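Local coordinates for lipoprotein, putative (Bacillus anthracis, PDB 4NOH) that is of unknown function but is probably a membrane-attached lipoprotein that may bind lipid, at residues I6-D11 with S158-A163; I46-T51 with V122-Y127. All blocks are in the same frame, centred on the assembly; numbering follows the deposited sequence.

Interaction 1. Residues I6-D11 with S158-A163; sequences IVMYGD and SKVEEA
Y9 and E162 face each other as an antiparallel hydrogen-bonded pair, and the tight half of this contact is built around them. Y9 N donates to E162 O over 3.0 Å. The same E162 O lies at the edge of the tyrosine ring, while the CB and CG of E162 run alongside CD1; the ring and carboxylate planes stand 77° apart. E162 sets off with CG opposite the backbone N (chi1 -178°) and bends at chi2, so that OE2, also salt-bridged to K155, accepts A163 N at 2.8 Å on its anti lone pair. On the other face of the sheet M8 and A163 close together, with CA atoms 4.2 Å apart, and A163 CB meets I6 CG2 at 4.0 Å. I154 of helix 150-156 covers this apolar side. Toward G10 the pairing changes: Y9 O takes a bond from E161 N at 2.9 Å and a weak one from E162 N. Beyond it the contact loosens. A water joins D11 N to K159 O, and the exposed carboxylates of D11 and E161 are both bridged to K135, which probably offsets their repulsion. E161 and E162 thus both stand opposite Y9, the classic beta bulge, here where the chain enters edge strand 162-166.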
ATOM      1  N   ILE A   6      -7.614   2.811  -9.344  1.00 11.88           N
ATOM      2  CA  ILE A   6      -8.146   2.046  -8.207  1.00 12.35           C
ATOM      3  C   ILE A   6      -6.993   1.287  -7.564  1.00 12.17           C
ATOM      4  O   ILE A   6      -6.241   0.555  -8.241  1.00 12.63           O
ATOM      5  CB  ILE A   6      -9.262   1.053  -8.580  1.00 13.20           C
ATOM      6  CG1 ILE A   6     -10.425   1.797  -9.282  1.00 14.13           C
ATOM      7  CG2 ILE A   6      -9.755   0.349  -7.318  1.00 14.02           C
ATOM      8  CD1 ILE A   6     -11.589   0.938  -9.763  1.00 14.67           C
ATOM      9  N   VAL A   7      -6.817   1.485  -6.268  1.00 11.42           N
ATOM     10  CA  VAL A   7      -5.880   0.695  -5.470  1.00 11.05           C
ATOM     11  C   VAL A   7      -6.710  -0.382  -4.784  1.00 10.93           C
ATOM     12  O   VAL A   7      -7.756  -0.083  -4.212  1.00 11.45           O
ATOM     13  CB  VAL A   7      -5.111   1.525  -4.430  1.00 11.81           C
ATOM     14  CG1 VAL A   7      -4.325   0.628  -3.470  1.00 12.43           C
ATOM     15  CG2 VAL A   7      -4.168   2.510  -5.119  1.00 13.03           C
HETATM   16  N   MSE A   8      -6.254  -1.614  -4.860  1.00 11.77           N
HETATM   17  CA  MSE A   8      -6.944  -2.757  -4.277  1.00 12.67           C
HETATM   18  C   MSE A   8      -5.974  -3.565  -3.456  1.00 12.22           C
HETATM   19  O   MSE A   8      -4.764  -3.585  -3.715  1.00 12.93           O
HETATM   20  CB  MSE A   8      -7.604  -3.607  -5.367  1.00 14.27           C
HETATM   21  CG  MSE A   8      -6.658  -4.054  -6.455  1.00 14.62           C
HETATM   22 SE   MSE A   8      -7.645  -4.720  -8.045  1.00 18.81          SE
HETATM   23  CE  MSE A   8      -7.909  -2.969  -8.867  1.00 20.74           C
ATOM     24  N   TYR A   9      -6.503  -4.277  -2.470  1.00 12.43           N
ATOM     25  CA  TYR A   9      -5.704  -5.019  -1.539  1.00 12.68           C
ATOM     26  C   TYR A   9      -6.306  -6.366  -1.329  1.00 12.97           C
ATOM     27  O   TYR A   9      -7.516  -6.489  -1.199  1.00 13.56           O
ATOM     28  CB  TYR A   9      -5.697  -4.345  -0.164  1.00 13.53           C
ATOM     29  CG  TYR A   9      -5.331  -2.884  -0.138  1.00 12.73           C
ATOM     30  CD1 TYR A   9      -6.289  -1.914  -0.402  1.00 11.99           C
ATOM     31  CD2 TYR A   9      -4.052  -2.464   0.208  1.00 13.15           C
ATOM     32  CE1 TYR A   9      -5.988  -0.574  -0.321  1.00 12.30           C
ATOM     33  CE2 TYR A   9      -3.725  -1.107   0.281  1.00 12.91           C
ATOM     34  CZ  TYR A   9      -4.698  -0.165  -0.002  1.00 12.96           C
ATOM     35  OH  TYR A   9      -4.364   1.174   0.024  1.00 12.59           O
ATOM     36  N   GLY A  10      -5.472  -7.387  -1.245  1.00 13.49           N
ATOM     37  CA  GLY A  10      -6.035  -8.725  -0.983  1.00 14.27           C
ATOM     38  C   GLY A  10      -5.065  -9.798  -1.338  1.00 14.16           C
ATOM     39  O   GLY A  10      -3.847  -9.586  -1.408  1.00 15.26           O
ATOM     40  N   ASP A  11      -5.577 -11.002  -1.484  1.00 15.12           N
ATOM     41  CA  ASP A  11      -4.719 -12.078  -1.945  1.00 16.27           C
ATOM     42  C   ASP A  11      -4.362 -11.839  -3.388  1.00 15.91           C
ATOM     43  O   ASP A  11      -5.168 -11.324  -4.151  1.00 14.35           O
ATOM     44  CB  ASP A  11      -5.442 -13.442  -1.848  1.00 19.69           C
ATOM     45  CG  ASP A  11      -5.308 -14.087  -0.507  1.00 25.88           C
ATOM     46  OD1 ASP A  11      -4.795 -13.448   0.470  1.00 29.19           O
ATOM     47  OD2 ASP A  11      -5.678 -15.289  -0.466  1.00 28.97           O
ATOM     48  N   SER A 158     -16.219 -10.070  -3.899  1.00 23.03           N
ATOM     49  CA  SER A 158     -15.497 -10.834  -2.896  1.00 22.91           C
ATOM     50  C   SER A 158     -14.103 -11.223  -3.342  1.00 22.05           C
ATOM     51  O   SER A 158     -13.521 -12.144  -2.781  1.00 23.46           O
ATOM     52  CB  SER A 158     -16.253 -12.130  -2.619  1.00 26.54           C
ATOM     53  OG  SER A 158     -17.631 -11.903  -2.349  1.00 30.17           O
ATOM     54  N   LYS A 159     -13.585 -10.575  -4.378  1.00 17.19           N
ATOM     55  CA  LYS A 159     -12.252 -10.925  -4.889  1.00 17.33           C
ATOM     56  C   LYS A 159     -11.168 -10.197  -4.126  1.00 15.68           C
ATOM     57  O   LYS A 159     -10.137 -10.796  -3.761  1.00 16.42           O
ATOM     58  CB  LYS A 159     -12.163 -10.654  -6.388  1.00 18.53           C
ATOM     59  CG  LYS A 159     -13.104 -11.532  -7.205  1.00 22.16           C
ATOM     60  CD  LYS A 159     -13.052 -11.201  -8.687  1.00 26.37           C
ATOM     61  CE  LYS A 159     -14.040 -12.025  -9.483  1.00 30.84           C
ATOM     62  NZ  LYS A 159     -14.082 -11.524 -10.884  1.00 34.84           N
ATOM     63  N   VAL A 160     -11.385  -8.908  -3.865  1.00 14.61           N
ATOM     64  CA  VAL A 160     -10.415  -8.158  -3.078  1.00 14.05           C
ATOM     65  C   VAL A 160     -11.042  -7.733  -1.761  1.00 15.37           C
ATOM     66  O   VAL A 160     -12.271  -7.613  -1.643  1.00 17.12           O
ATOM     67  CB  VAL A 160      -9.864  -6.944  -3.813  1.00 14.01           C
ATOM     68  CG1 VAL A 160      -9.156  -7.394  -5.074  1.00 13.87           C
ATOM     69  CG2 VAL A 160     -10.942  -5.931  -4.119  1.00 14.64           C
ATOM     70  N   GLU A 161     -10.156  -7.541  -0.775  0.60 15.48           N
ATOM     71  CA  GLU A 161     -10.520  -7.183   0.612  0.60 16.80           C
ATOM     72  C   GLU A 161     -10.859  -5.697   0.809  0.60 16.37           C
ATOM     73  O   GLU A 161     -11.649  -5.341   1.705  0.60 18.15           O
ATOM     74  CB  GLU A 161      -9.371  -7.594   1.553  0.60 18.10           C
ATOM     75  CG  GLU A 161      -9.103  -9.102   1.508  0.60 19.61           C
ATOM     76  CD  GLU A 161      -7.960  -9.591   2.371  0.60 22.65           C
ATOM     77  OE1 GLU A 161      -7.545  -8.893   3.316  0.60 25.89           O
ATOM     78  OE2 GLU A 161      -7.489 -10.721   2.105  0.60 24.78           O
ATOM     79  N   GLU A 162     -10.269  -4.837  -0.028  1.00 14.60           N
ATOM     80  CA  GLU A 162     -10.467  -3.413   0.067  1.00 15.37           C
ATOM     81  C   GLU A 162     -10.051  -2.770  -1.246  1.00 13.32           C
ATOM     82  O   GLU A 162      -9.259  -3.325  -1.997  1.00 12.95           O
ATOM     83  CB  GLU A 162      -9.609  -2.871   1.221  1.00 16.20           C
ATOM     84  CG  GLU A 162      -9.743  -1.377   1.494  1.00 17.68           C
ATOM     85  CD  GLU A 162     -11.172  -0.933   1.781  1.00 19.67           C
ATOM     86  OE1 GLU A 162     -11.490  -0.659   2.961  1.00 24.00           O
ATOM     87  OE2 GLU A 162     -12.005  -0.898   0.842  1.00 20.38           O
ATOM     88  N   ALA A 163     -10.650  -1.623  -1.545  1.00 13.76           N
ATOM     89  CA  ALA A 163     -10.348  -0.888  -2.756  1.00 12.94           C
ATOM     90  C   ALA A 163     -10.744   0.557  -2.577  1.00 13.43           C
ATOM     91  O   ALA A 163     -11.677   0.866  -1.852  1.00 14.98           O
ATOM     92  CB  ALA A 163     -11.063  -1.493  -3.961  1.00 13.36           C
TER
HETATM   93  O   HOH W   1      -8.490 -10.951  -1.529  1.00 17.11           O

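Interaction 2. Residues I46-T51 with V122-Y127; sequences IMNKTT and VSDAEY
V122 closes the parallel pairing with strand 42-48: V122 N donates to M47 O, 3.0 Å away, and its CG2 meets I46 CG2 in an apolar contact. V122 O then turns to K49 N in a weak bond and also lies close to N48 CA. S123, next in line, faces away from strand 42-48 and caps its own helix, its OG accepting from E126 N at 3.1 Å while also bonding D80. D124 carries the polar grip. With CG anti to its carbonyl carbon (chi1 -69°), its carboxylate reaches across to the first turn of helix 49-57, where OD1 receives T50 N at 3.1 Å and OD2 receives the T50 hydroxyl OG1 at 2.6 Å, each on the syn lone pair. This two-point hold fixes the carboxylate's rotation beside N48, whose amide plane is tilted 31° from it. N48 OD1 is occupied within its own segment, taking T51 N at 2.8 Å and T51 OG1, and its ND2 reaches D124 O through a water. Last comes Y127, with CG anti to the backbone N (chi1 177°): its CB packs on N48 CB at 3.6 Å, I46 O lies in the ring plane at CE1, and its hydroxyl bonds E33. Two adjacent parallel strands therefore pass into helices side by side, N48 and S123 each serving as a side-chain N-cap.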
ATOM      1  N   ILE A  46       3.620  -4.196   5.826  1.00 12.74           N
ATOM      2  CA  ILE A  46       5.087  -4.198   5.771  1.00 13.32           C
ATOM      3  C   ILE A  46       5.586  -4.519   4.362  1.00 12.38           C
ATOM      4  O   ILE A  46       5.183  -5.515   3.750  1.00 13.01           O
ATOM      5  CB  ILE A  46       5.668  -5.252   6.737  1.00 14.66           C
ATOM      6  CG1 ILE A  46       5.043  -5.146   8.146  1.00 15.17           C
ATOM      7  CG2 ILE A  46       7.187  -5.106   6.831  1.00 15.55           C
ATOM      8  CD1 ILE A  46       5.211  -6.379   9.017  1.00 16.38           C
HETATM    9  N   MSE A  47       6.463  -3.690   3.841  0.60 12.85           N
HETATM   10  CA  MSE A  47       7.039  -4.012   2.561  0.60 12.84           C
HETATM   11  C   MSE A  47       8.523  -3.888   2.670  0.60 11.87           C
HETATM   12  O   MSE A  47       9.072  -3.427   3.677  0.60 12.09           O
HETATM   13  CB  MSE A  47       6.478  -3.149   1.443  0.60 14.76           C
HETATM   14  CG  MSE A  47       6.809  -1.677   1.539  0.60 17.49           C
HETATM   15 SE   MSE A  47       5.528  -0.579   0.490  0.60 23.27          SE
HETATM   16  CE  MSE A  47       4.299  -0.046   1.911  0.60 22.70           C
ATOM     17  N   ASN A  48       9.190  -4.385   1.649  1.00 11.81           N
ATOM     18  CA  ASN A  48      10.615  -4.257   1.593  1.00 11.76           C
ATOM     19  C   ASN A  48      10.991  -2.974   0.845  1.00 11.94           C
ATOM     20  O   ASN A  48      10.169  -2.332   0.174  1.00 11.89           O
ATOM     21  CB  ASN A  48      11.344  -5.500   1.058  1.00 12.26           C
ATOM     22  CG  ASN A  48      11.077  -5.810  -0.404  1.00 13.00           C
ATOM     23  OD1 ASN A  48      10.656  -4.980  -1.198  1.00 13.03           O
ATOM     24  ND2 ASN A  48      11.398  -7.032  -0.784  1.00 14.77           N
ATOM     25  N   LYS A  49      12.269  -2.606   0.970  1.00 11.71           N
ATOM     26  CA  LYS A  49      12.789  -1.379   0.354  1.00 12.99           C
ATOM     27  C   LYS A  49      12.585  -1.374  -1.162  1.00 12.72           C
ATOM     28  O   LYS A  49      12.171  -0.373  -1.743  1.00 13.35           O
ATOM     29  CB  LYS A  49      14.267  -1.219   0.678  1.00 14.19           C
ATOM     30  CG  LYS A  49      14.877   0.022   0.068  1.00 16.24           C
ATOM     31  CD  LYS A  49      16.353   0.120   0.350  1.00 20.23           C
ATOM     32  CE  LYS A  49      16.936   1.299  -0.401  1.00 23.58           C
ATOM     33  NZ  LYS A  49      18.388   1.421  -0.181  1.00 26.95           N
ATOM     34  N   THR A  50      12.867  -2.491  -1.804  1.00 12.54           N
ATOM     35  CA  THR A  50      12.759  -2.559  -3.239  1.00 13.57           C
ATOM     36  C   THR A  50      11.330  -2.249  -3.684  1.00 12.72           C
ATOM     37  O   THR A  50      11.108  -1.505  -4.628  1.00 13.86           O
ATOM     38  CB  THR A  50      13.278  -3.907  -3.743  1.00 15.19           C
ATOM     39  OG1 THR A  50      14.699  -3.951  -3.556  1.00 16.82           O
ATOM     40  CG2 THR A  50      13.007  -4.088  -5.193  1.00 16.39           C
ATOM     41  N   THR A  51      10.365  -2.811  -2.986  1.00 12.08           N
ATOM     42  CA  THR A  51       8.967  -2.611  -3.304  1.00 12.09           C
ATOM     43  C   THR A  51       8.550  -1.186  -3.029  1.00 12.12           C
ATOM     44  O   THR A  51       7.868  -0.542  -3.855  1.00 12.87           O
ATOM     45  CB  THR A  51       8.091  -3.576  -2.503  1.00 12.55           C
ATOM     46  OG1 THR A  51       8.376  -4.928  -2.922  1.00 13.31           O
ATOM     47  CG2 THR A  51       6.593  -3.285  -2.686  1.00 13.17           C
ATOM     48  N   VAL A 122      11.060  -2.086   5.517  1.00 11.27           N
ATOM     49  CA  VAL A 122      12.294  -2.671   6.059  1.00 12.01           C
ATOM     50  C   VAL A 122      13.218  -3.130   4.921  1.00 12.09           C
ATOM     51  O   VAL A 122      12.827  -3.168   3.780  1.00 12.12           O
ATOM     52  CB  VAL A 122      11.992  -3.869   6.986  1.00 13.53           C
ATOM     53  CG1 VAL A 122      11.173  -3.423   8.206  1.00 14.05           C
ATOM     54  CG2 VAL A 122      11.282  -4.992   6.245  1.00 14.35           C
ATOM     55  N   SER A 123      14.470  -3.413   5.238  1.00 12.91           N
ATOM     56  CA  SER A 123      15.376  -3.842   4.202  1.00 13.76           C
ATOM     57  C   SER A 123      14.879  -5.156   3.579  1.00 13.13           C
ATOM     58  O   SER A 123      14.108  -5.884   4.177  1.00 13.25           O
ATOM     59  CB  SER A 123      16.790  -4.040   4.758  1.00 15.18           C
ATOM     60  OG  SER A 123      16.864  -5.184   5.586  1.00 16.55           O
ATOM     61  N   ASP A 124      15.312  -5.432   2.365  1.00 13.49           N
ATOM     62  CA  ASP A 124      14.926  -6.641   1.698  1.00 13.98           C
ATOM     63  C   ASP A 124      15.326  -7.867   2.546  1.00 14.86           C
ATOM     64  O   ASP A 124      14.586  -8.841   2.634  1.00 15.65           O
ATOM     65  CB  ASP A 124      15.557  -6.737   0.296  1.00 14.34           C
ATOM     66  CG  ASP A 124      15.003  -5.720  -0.700  1.00 15.45           C
ATOM     67  OD1 ASP A 124      14.189  -4.839  -0.335  1.00 14.93           O
ATOM     68  OD2 ASP A 124      15.383  -5.848  -1.902  1.00 18.28           O
ATOM     69  N   ALA A 125      16.501  -7.830   3.182  1.00 15.43           N
ATOM     70  CA  ALA A 125      16.938  -8.963   3.989  1.00 16.15           C
ATOM     71  C   ALA A 125      16.066  -9.127   5.234  1.00 16.87           C
ATOM     72  O   ALA A 125      15.783 -10.247   5.652  1.00 19.87           O
ATOM     73  CB  ALA A 125      18.403  -8.815   4.370  1.00 16.66           C
ATOM     74  N   GLU A 126      15.680  -8.013   5.843  1.00 15.20           N
ATOM     75  CA  GLU A 126      14.836  -8.045   7.026  1.00 15.96           C
ATOM     76  C   GLU A 126      13.443  -8.569   6.689  1.00 15.62           C
ATOM     77  O   GLU A 126      12.835  -9.348   7.470  1.00 17.55           O
ATOM     78  CB  GLU A 126      14.781  -6.656   7.701  1.00 16.65           C
ATOM     79  CG  GLU A 126      16.079  -6.275   8.420  1.00 19.62           C
ATOM     80  CD  GLU A 126      16.316  -7.080   9.677  1.00 23.02           C
ATOM     81  OE1 GLU A 126      15.489  -6.983  10.614  1.00 29.45           O
ATOM     82  OE2 GLU A 126      17.349  -7.792   9.760  1.00 23.63           O
ATOM     83  N   TYR A 127      12.947  -8.164   5.539  1.00 15.45           N
ATOM     84  CA  TYR A 127      11.603  -8.568   5.095  1.00 14.63           C
ATOM     85  C   TYR A 127      11.514 -10.076   4.880  1.00 16.10           C
ATOM     86  O   TYR A 127      10.495 -10.696   5.196  1.00 16.87           O
ATOM     87  CB  TYR A 127      11.259  -7.838   3.811  1.00 13.95           C
ATOM     88  CG  TYR A 127       9.926  -8.187   3.164  1.00 13.61           C
ATOM     89  CD1 TYR A 127       8.770  -7.515   3.504  1.00 13.44           C
ATOM     90  CD2 TYR A 127       9.847  -9.129   2.170  1.00 13.95           C
ATOM     91  CE1 TYR A 127       7.552  -7.800   2.899  1.00 14.05           C
ATOM     92  CE2 TYR A 127       8.636  -9.432   1.551  1.00 14.80           C
ATOM     93  CZ  TYR A 127       7.494  -8.737   1.913  1.00 14.84           C
ATOM     94  OH  TYR A 127       6.293  -9.023   1.303  1.00 16.62           O
TER
HETATM   95  O   HOH W   2      12.890  -9.295   0.501  1.00 19.28           O

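Both contacts belong to the same nine-stranded mixed sheet but illustrate different ways of using it. Interaction 1 lies at one margin, where strand 5-10 meets edge strand 162-166; interaction 2 lies farther in, where strands 42-48 and 118-122 run parallel and end in helices. Strands 26-39 and 134-142 separate strand 42-48 from strand 5-10. The centres of the two contacts are 22 Å apart, on opposite sides of the chain's centre, and their nearest atoms stay about 8 Å apart without touching. In sequence, interaction 1 joins regions near the two ends of the chain, and both partners of interaction 2 fall between its segments.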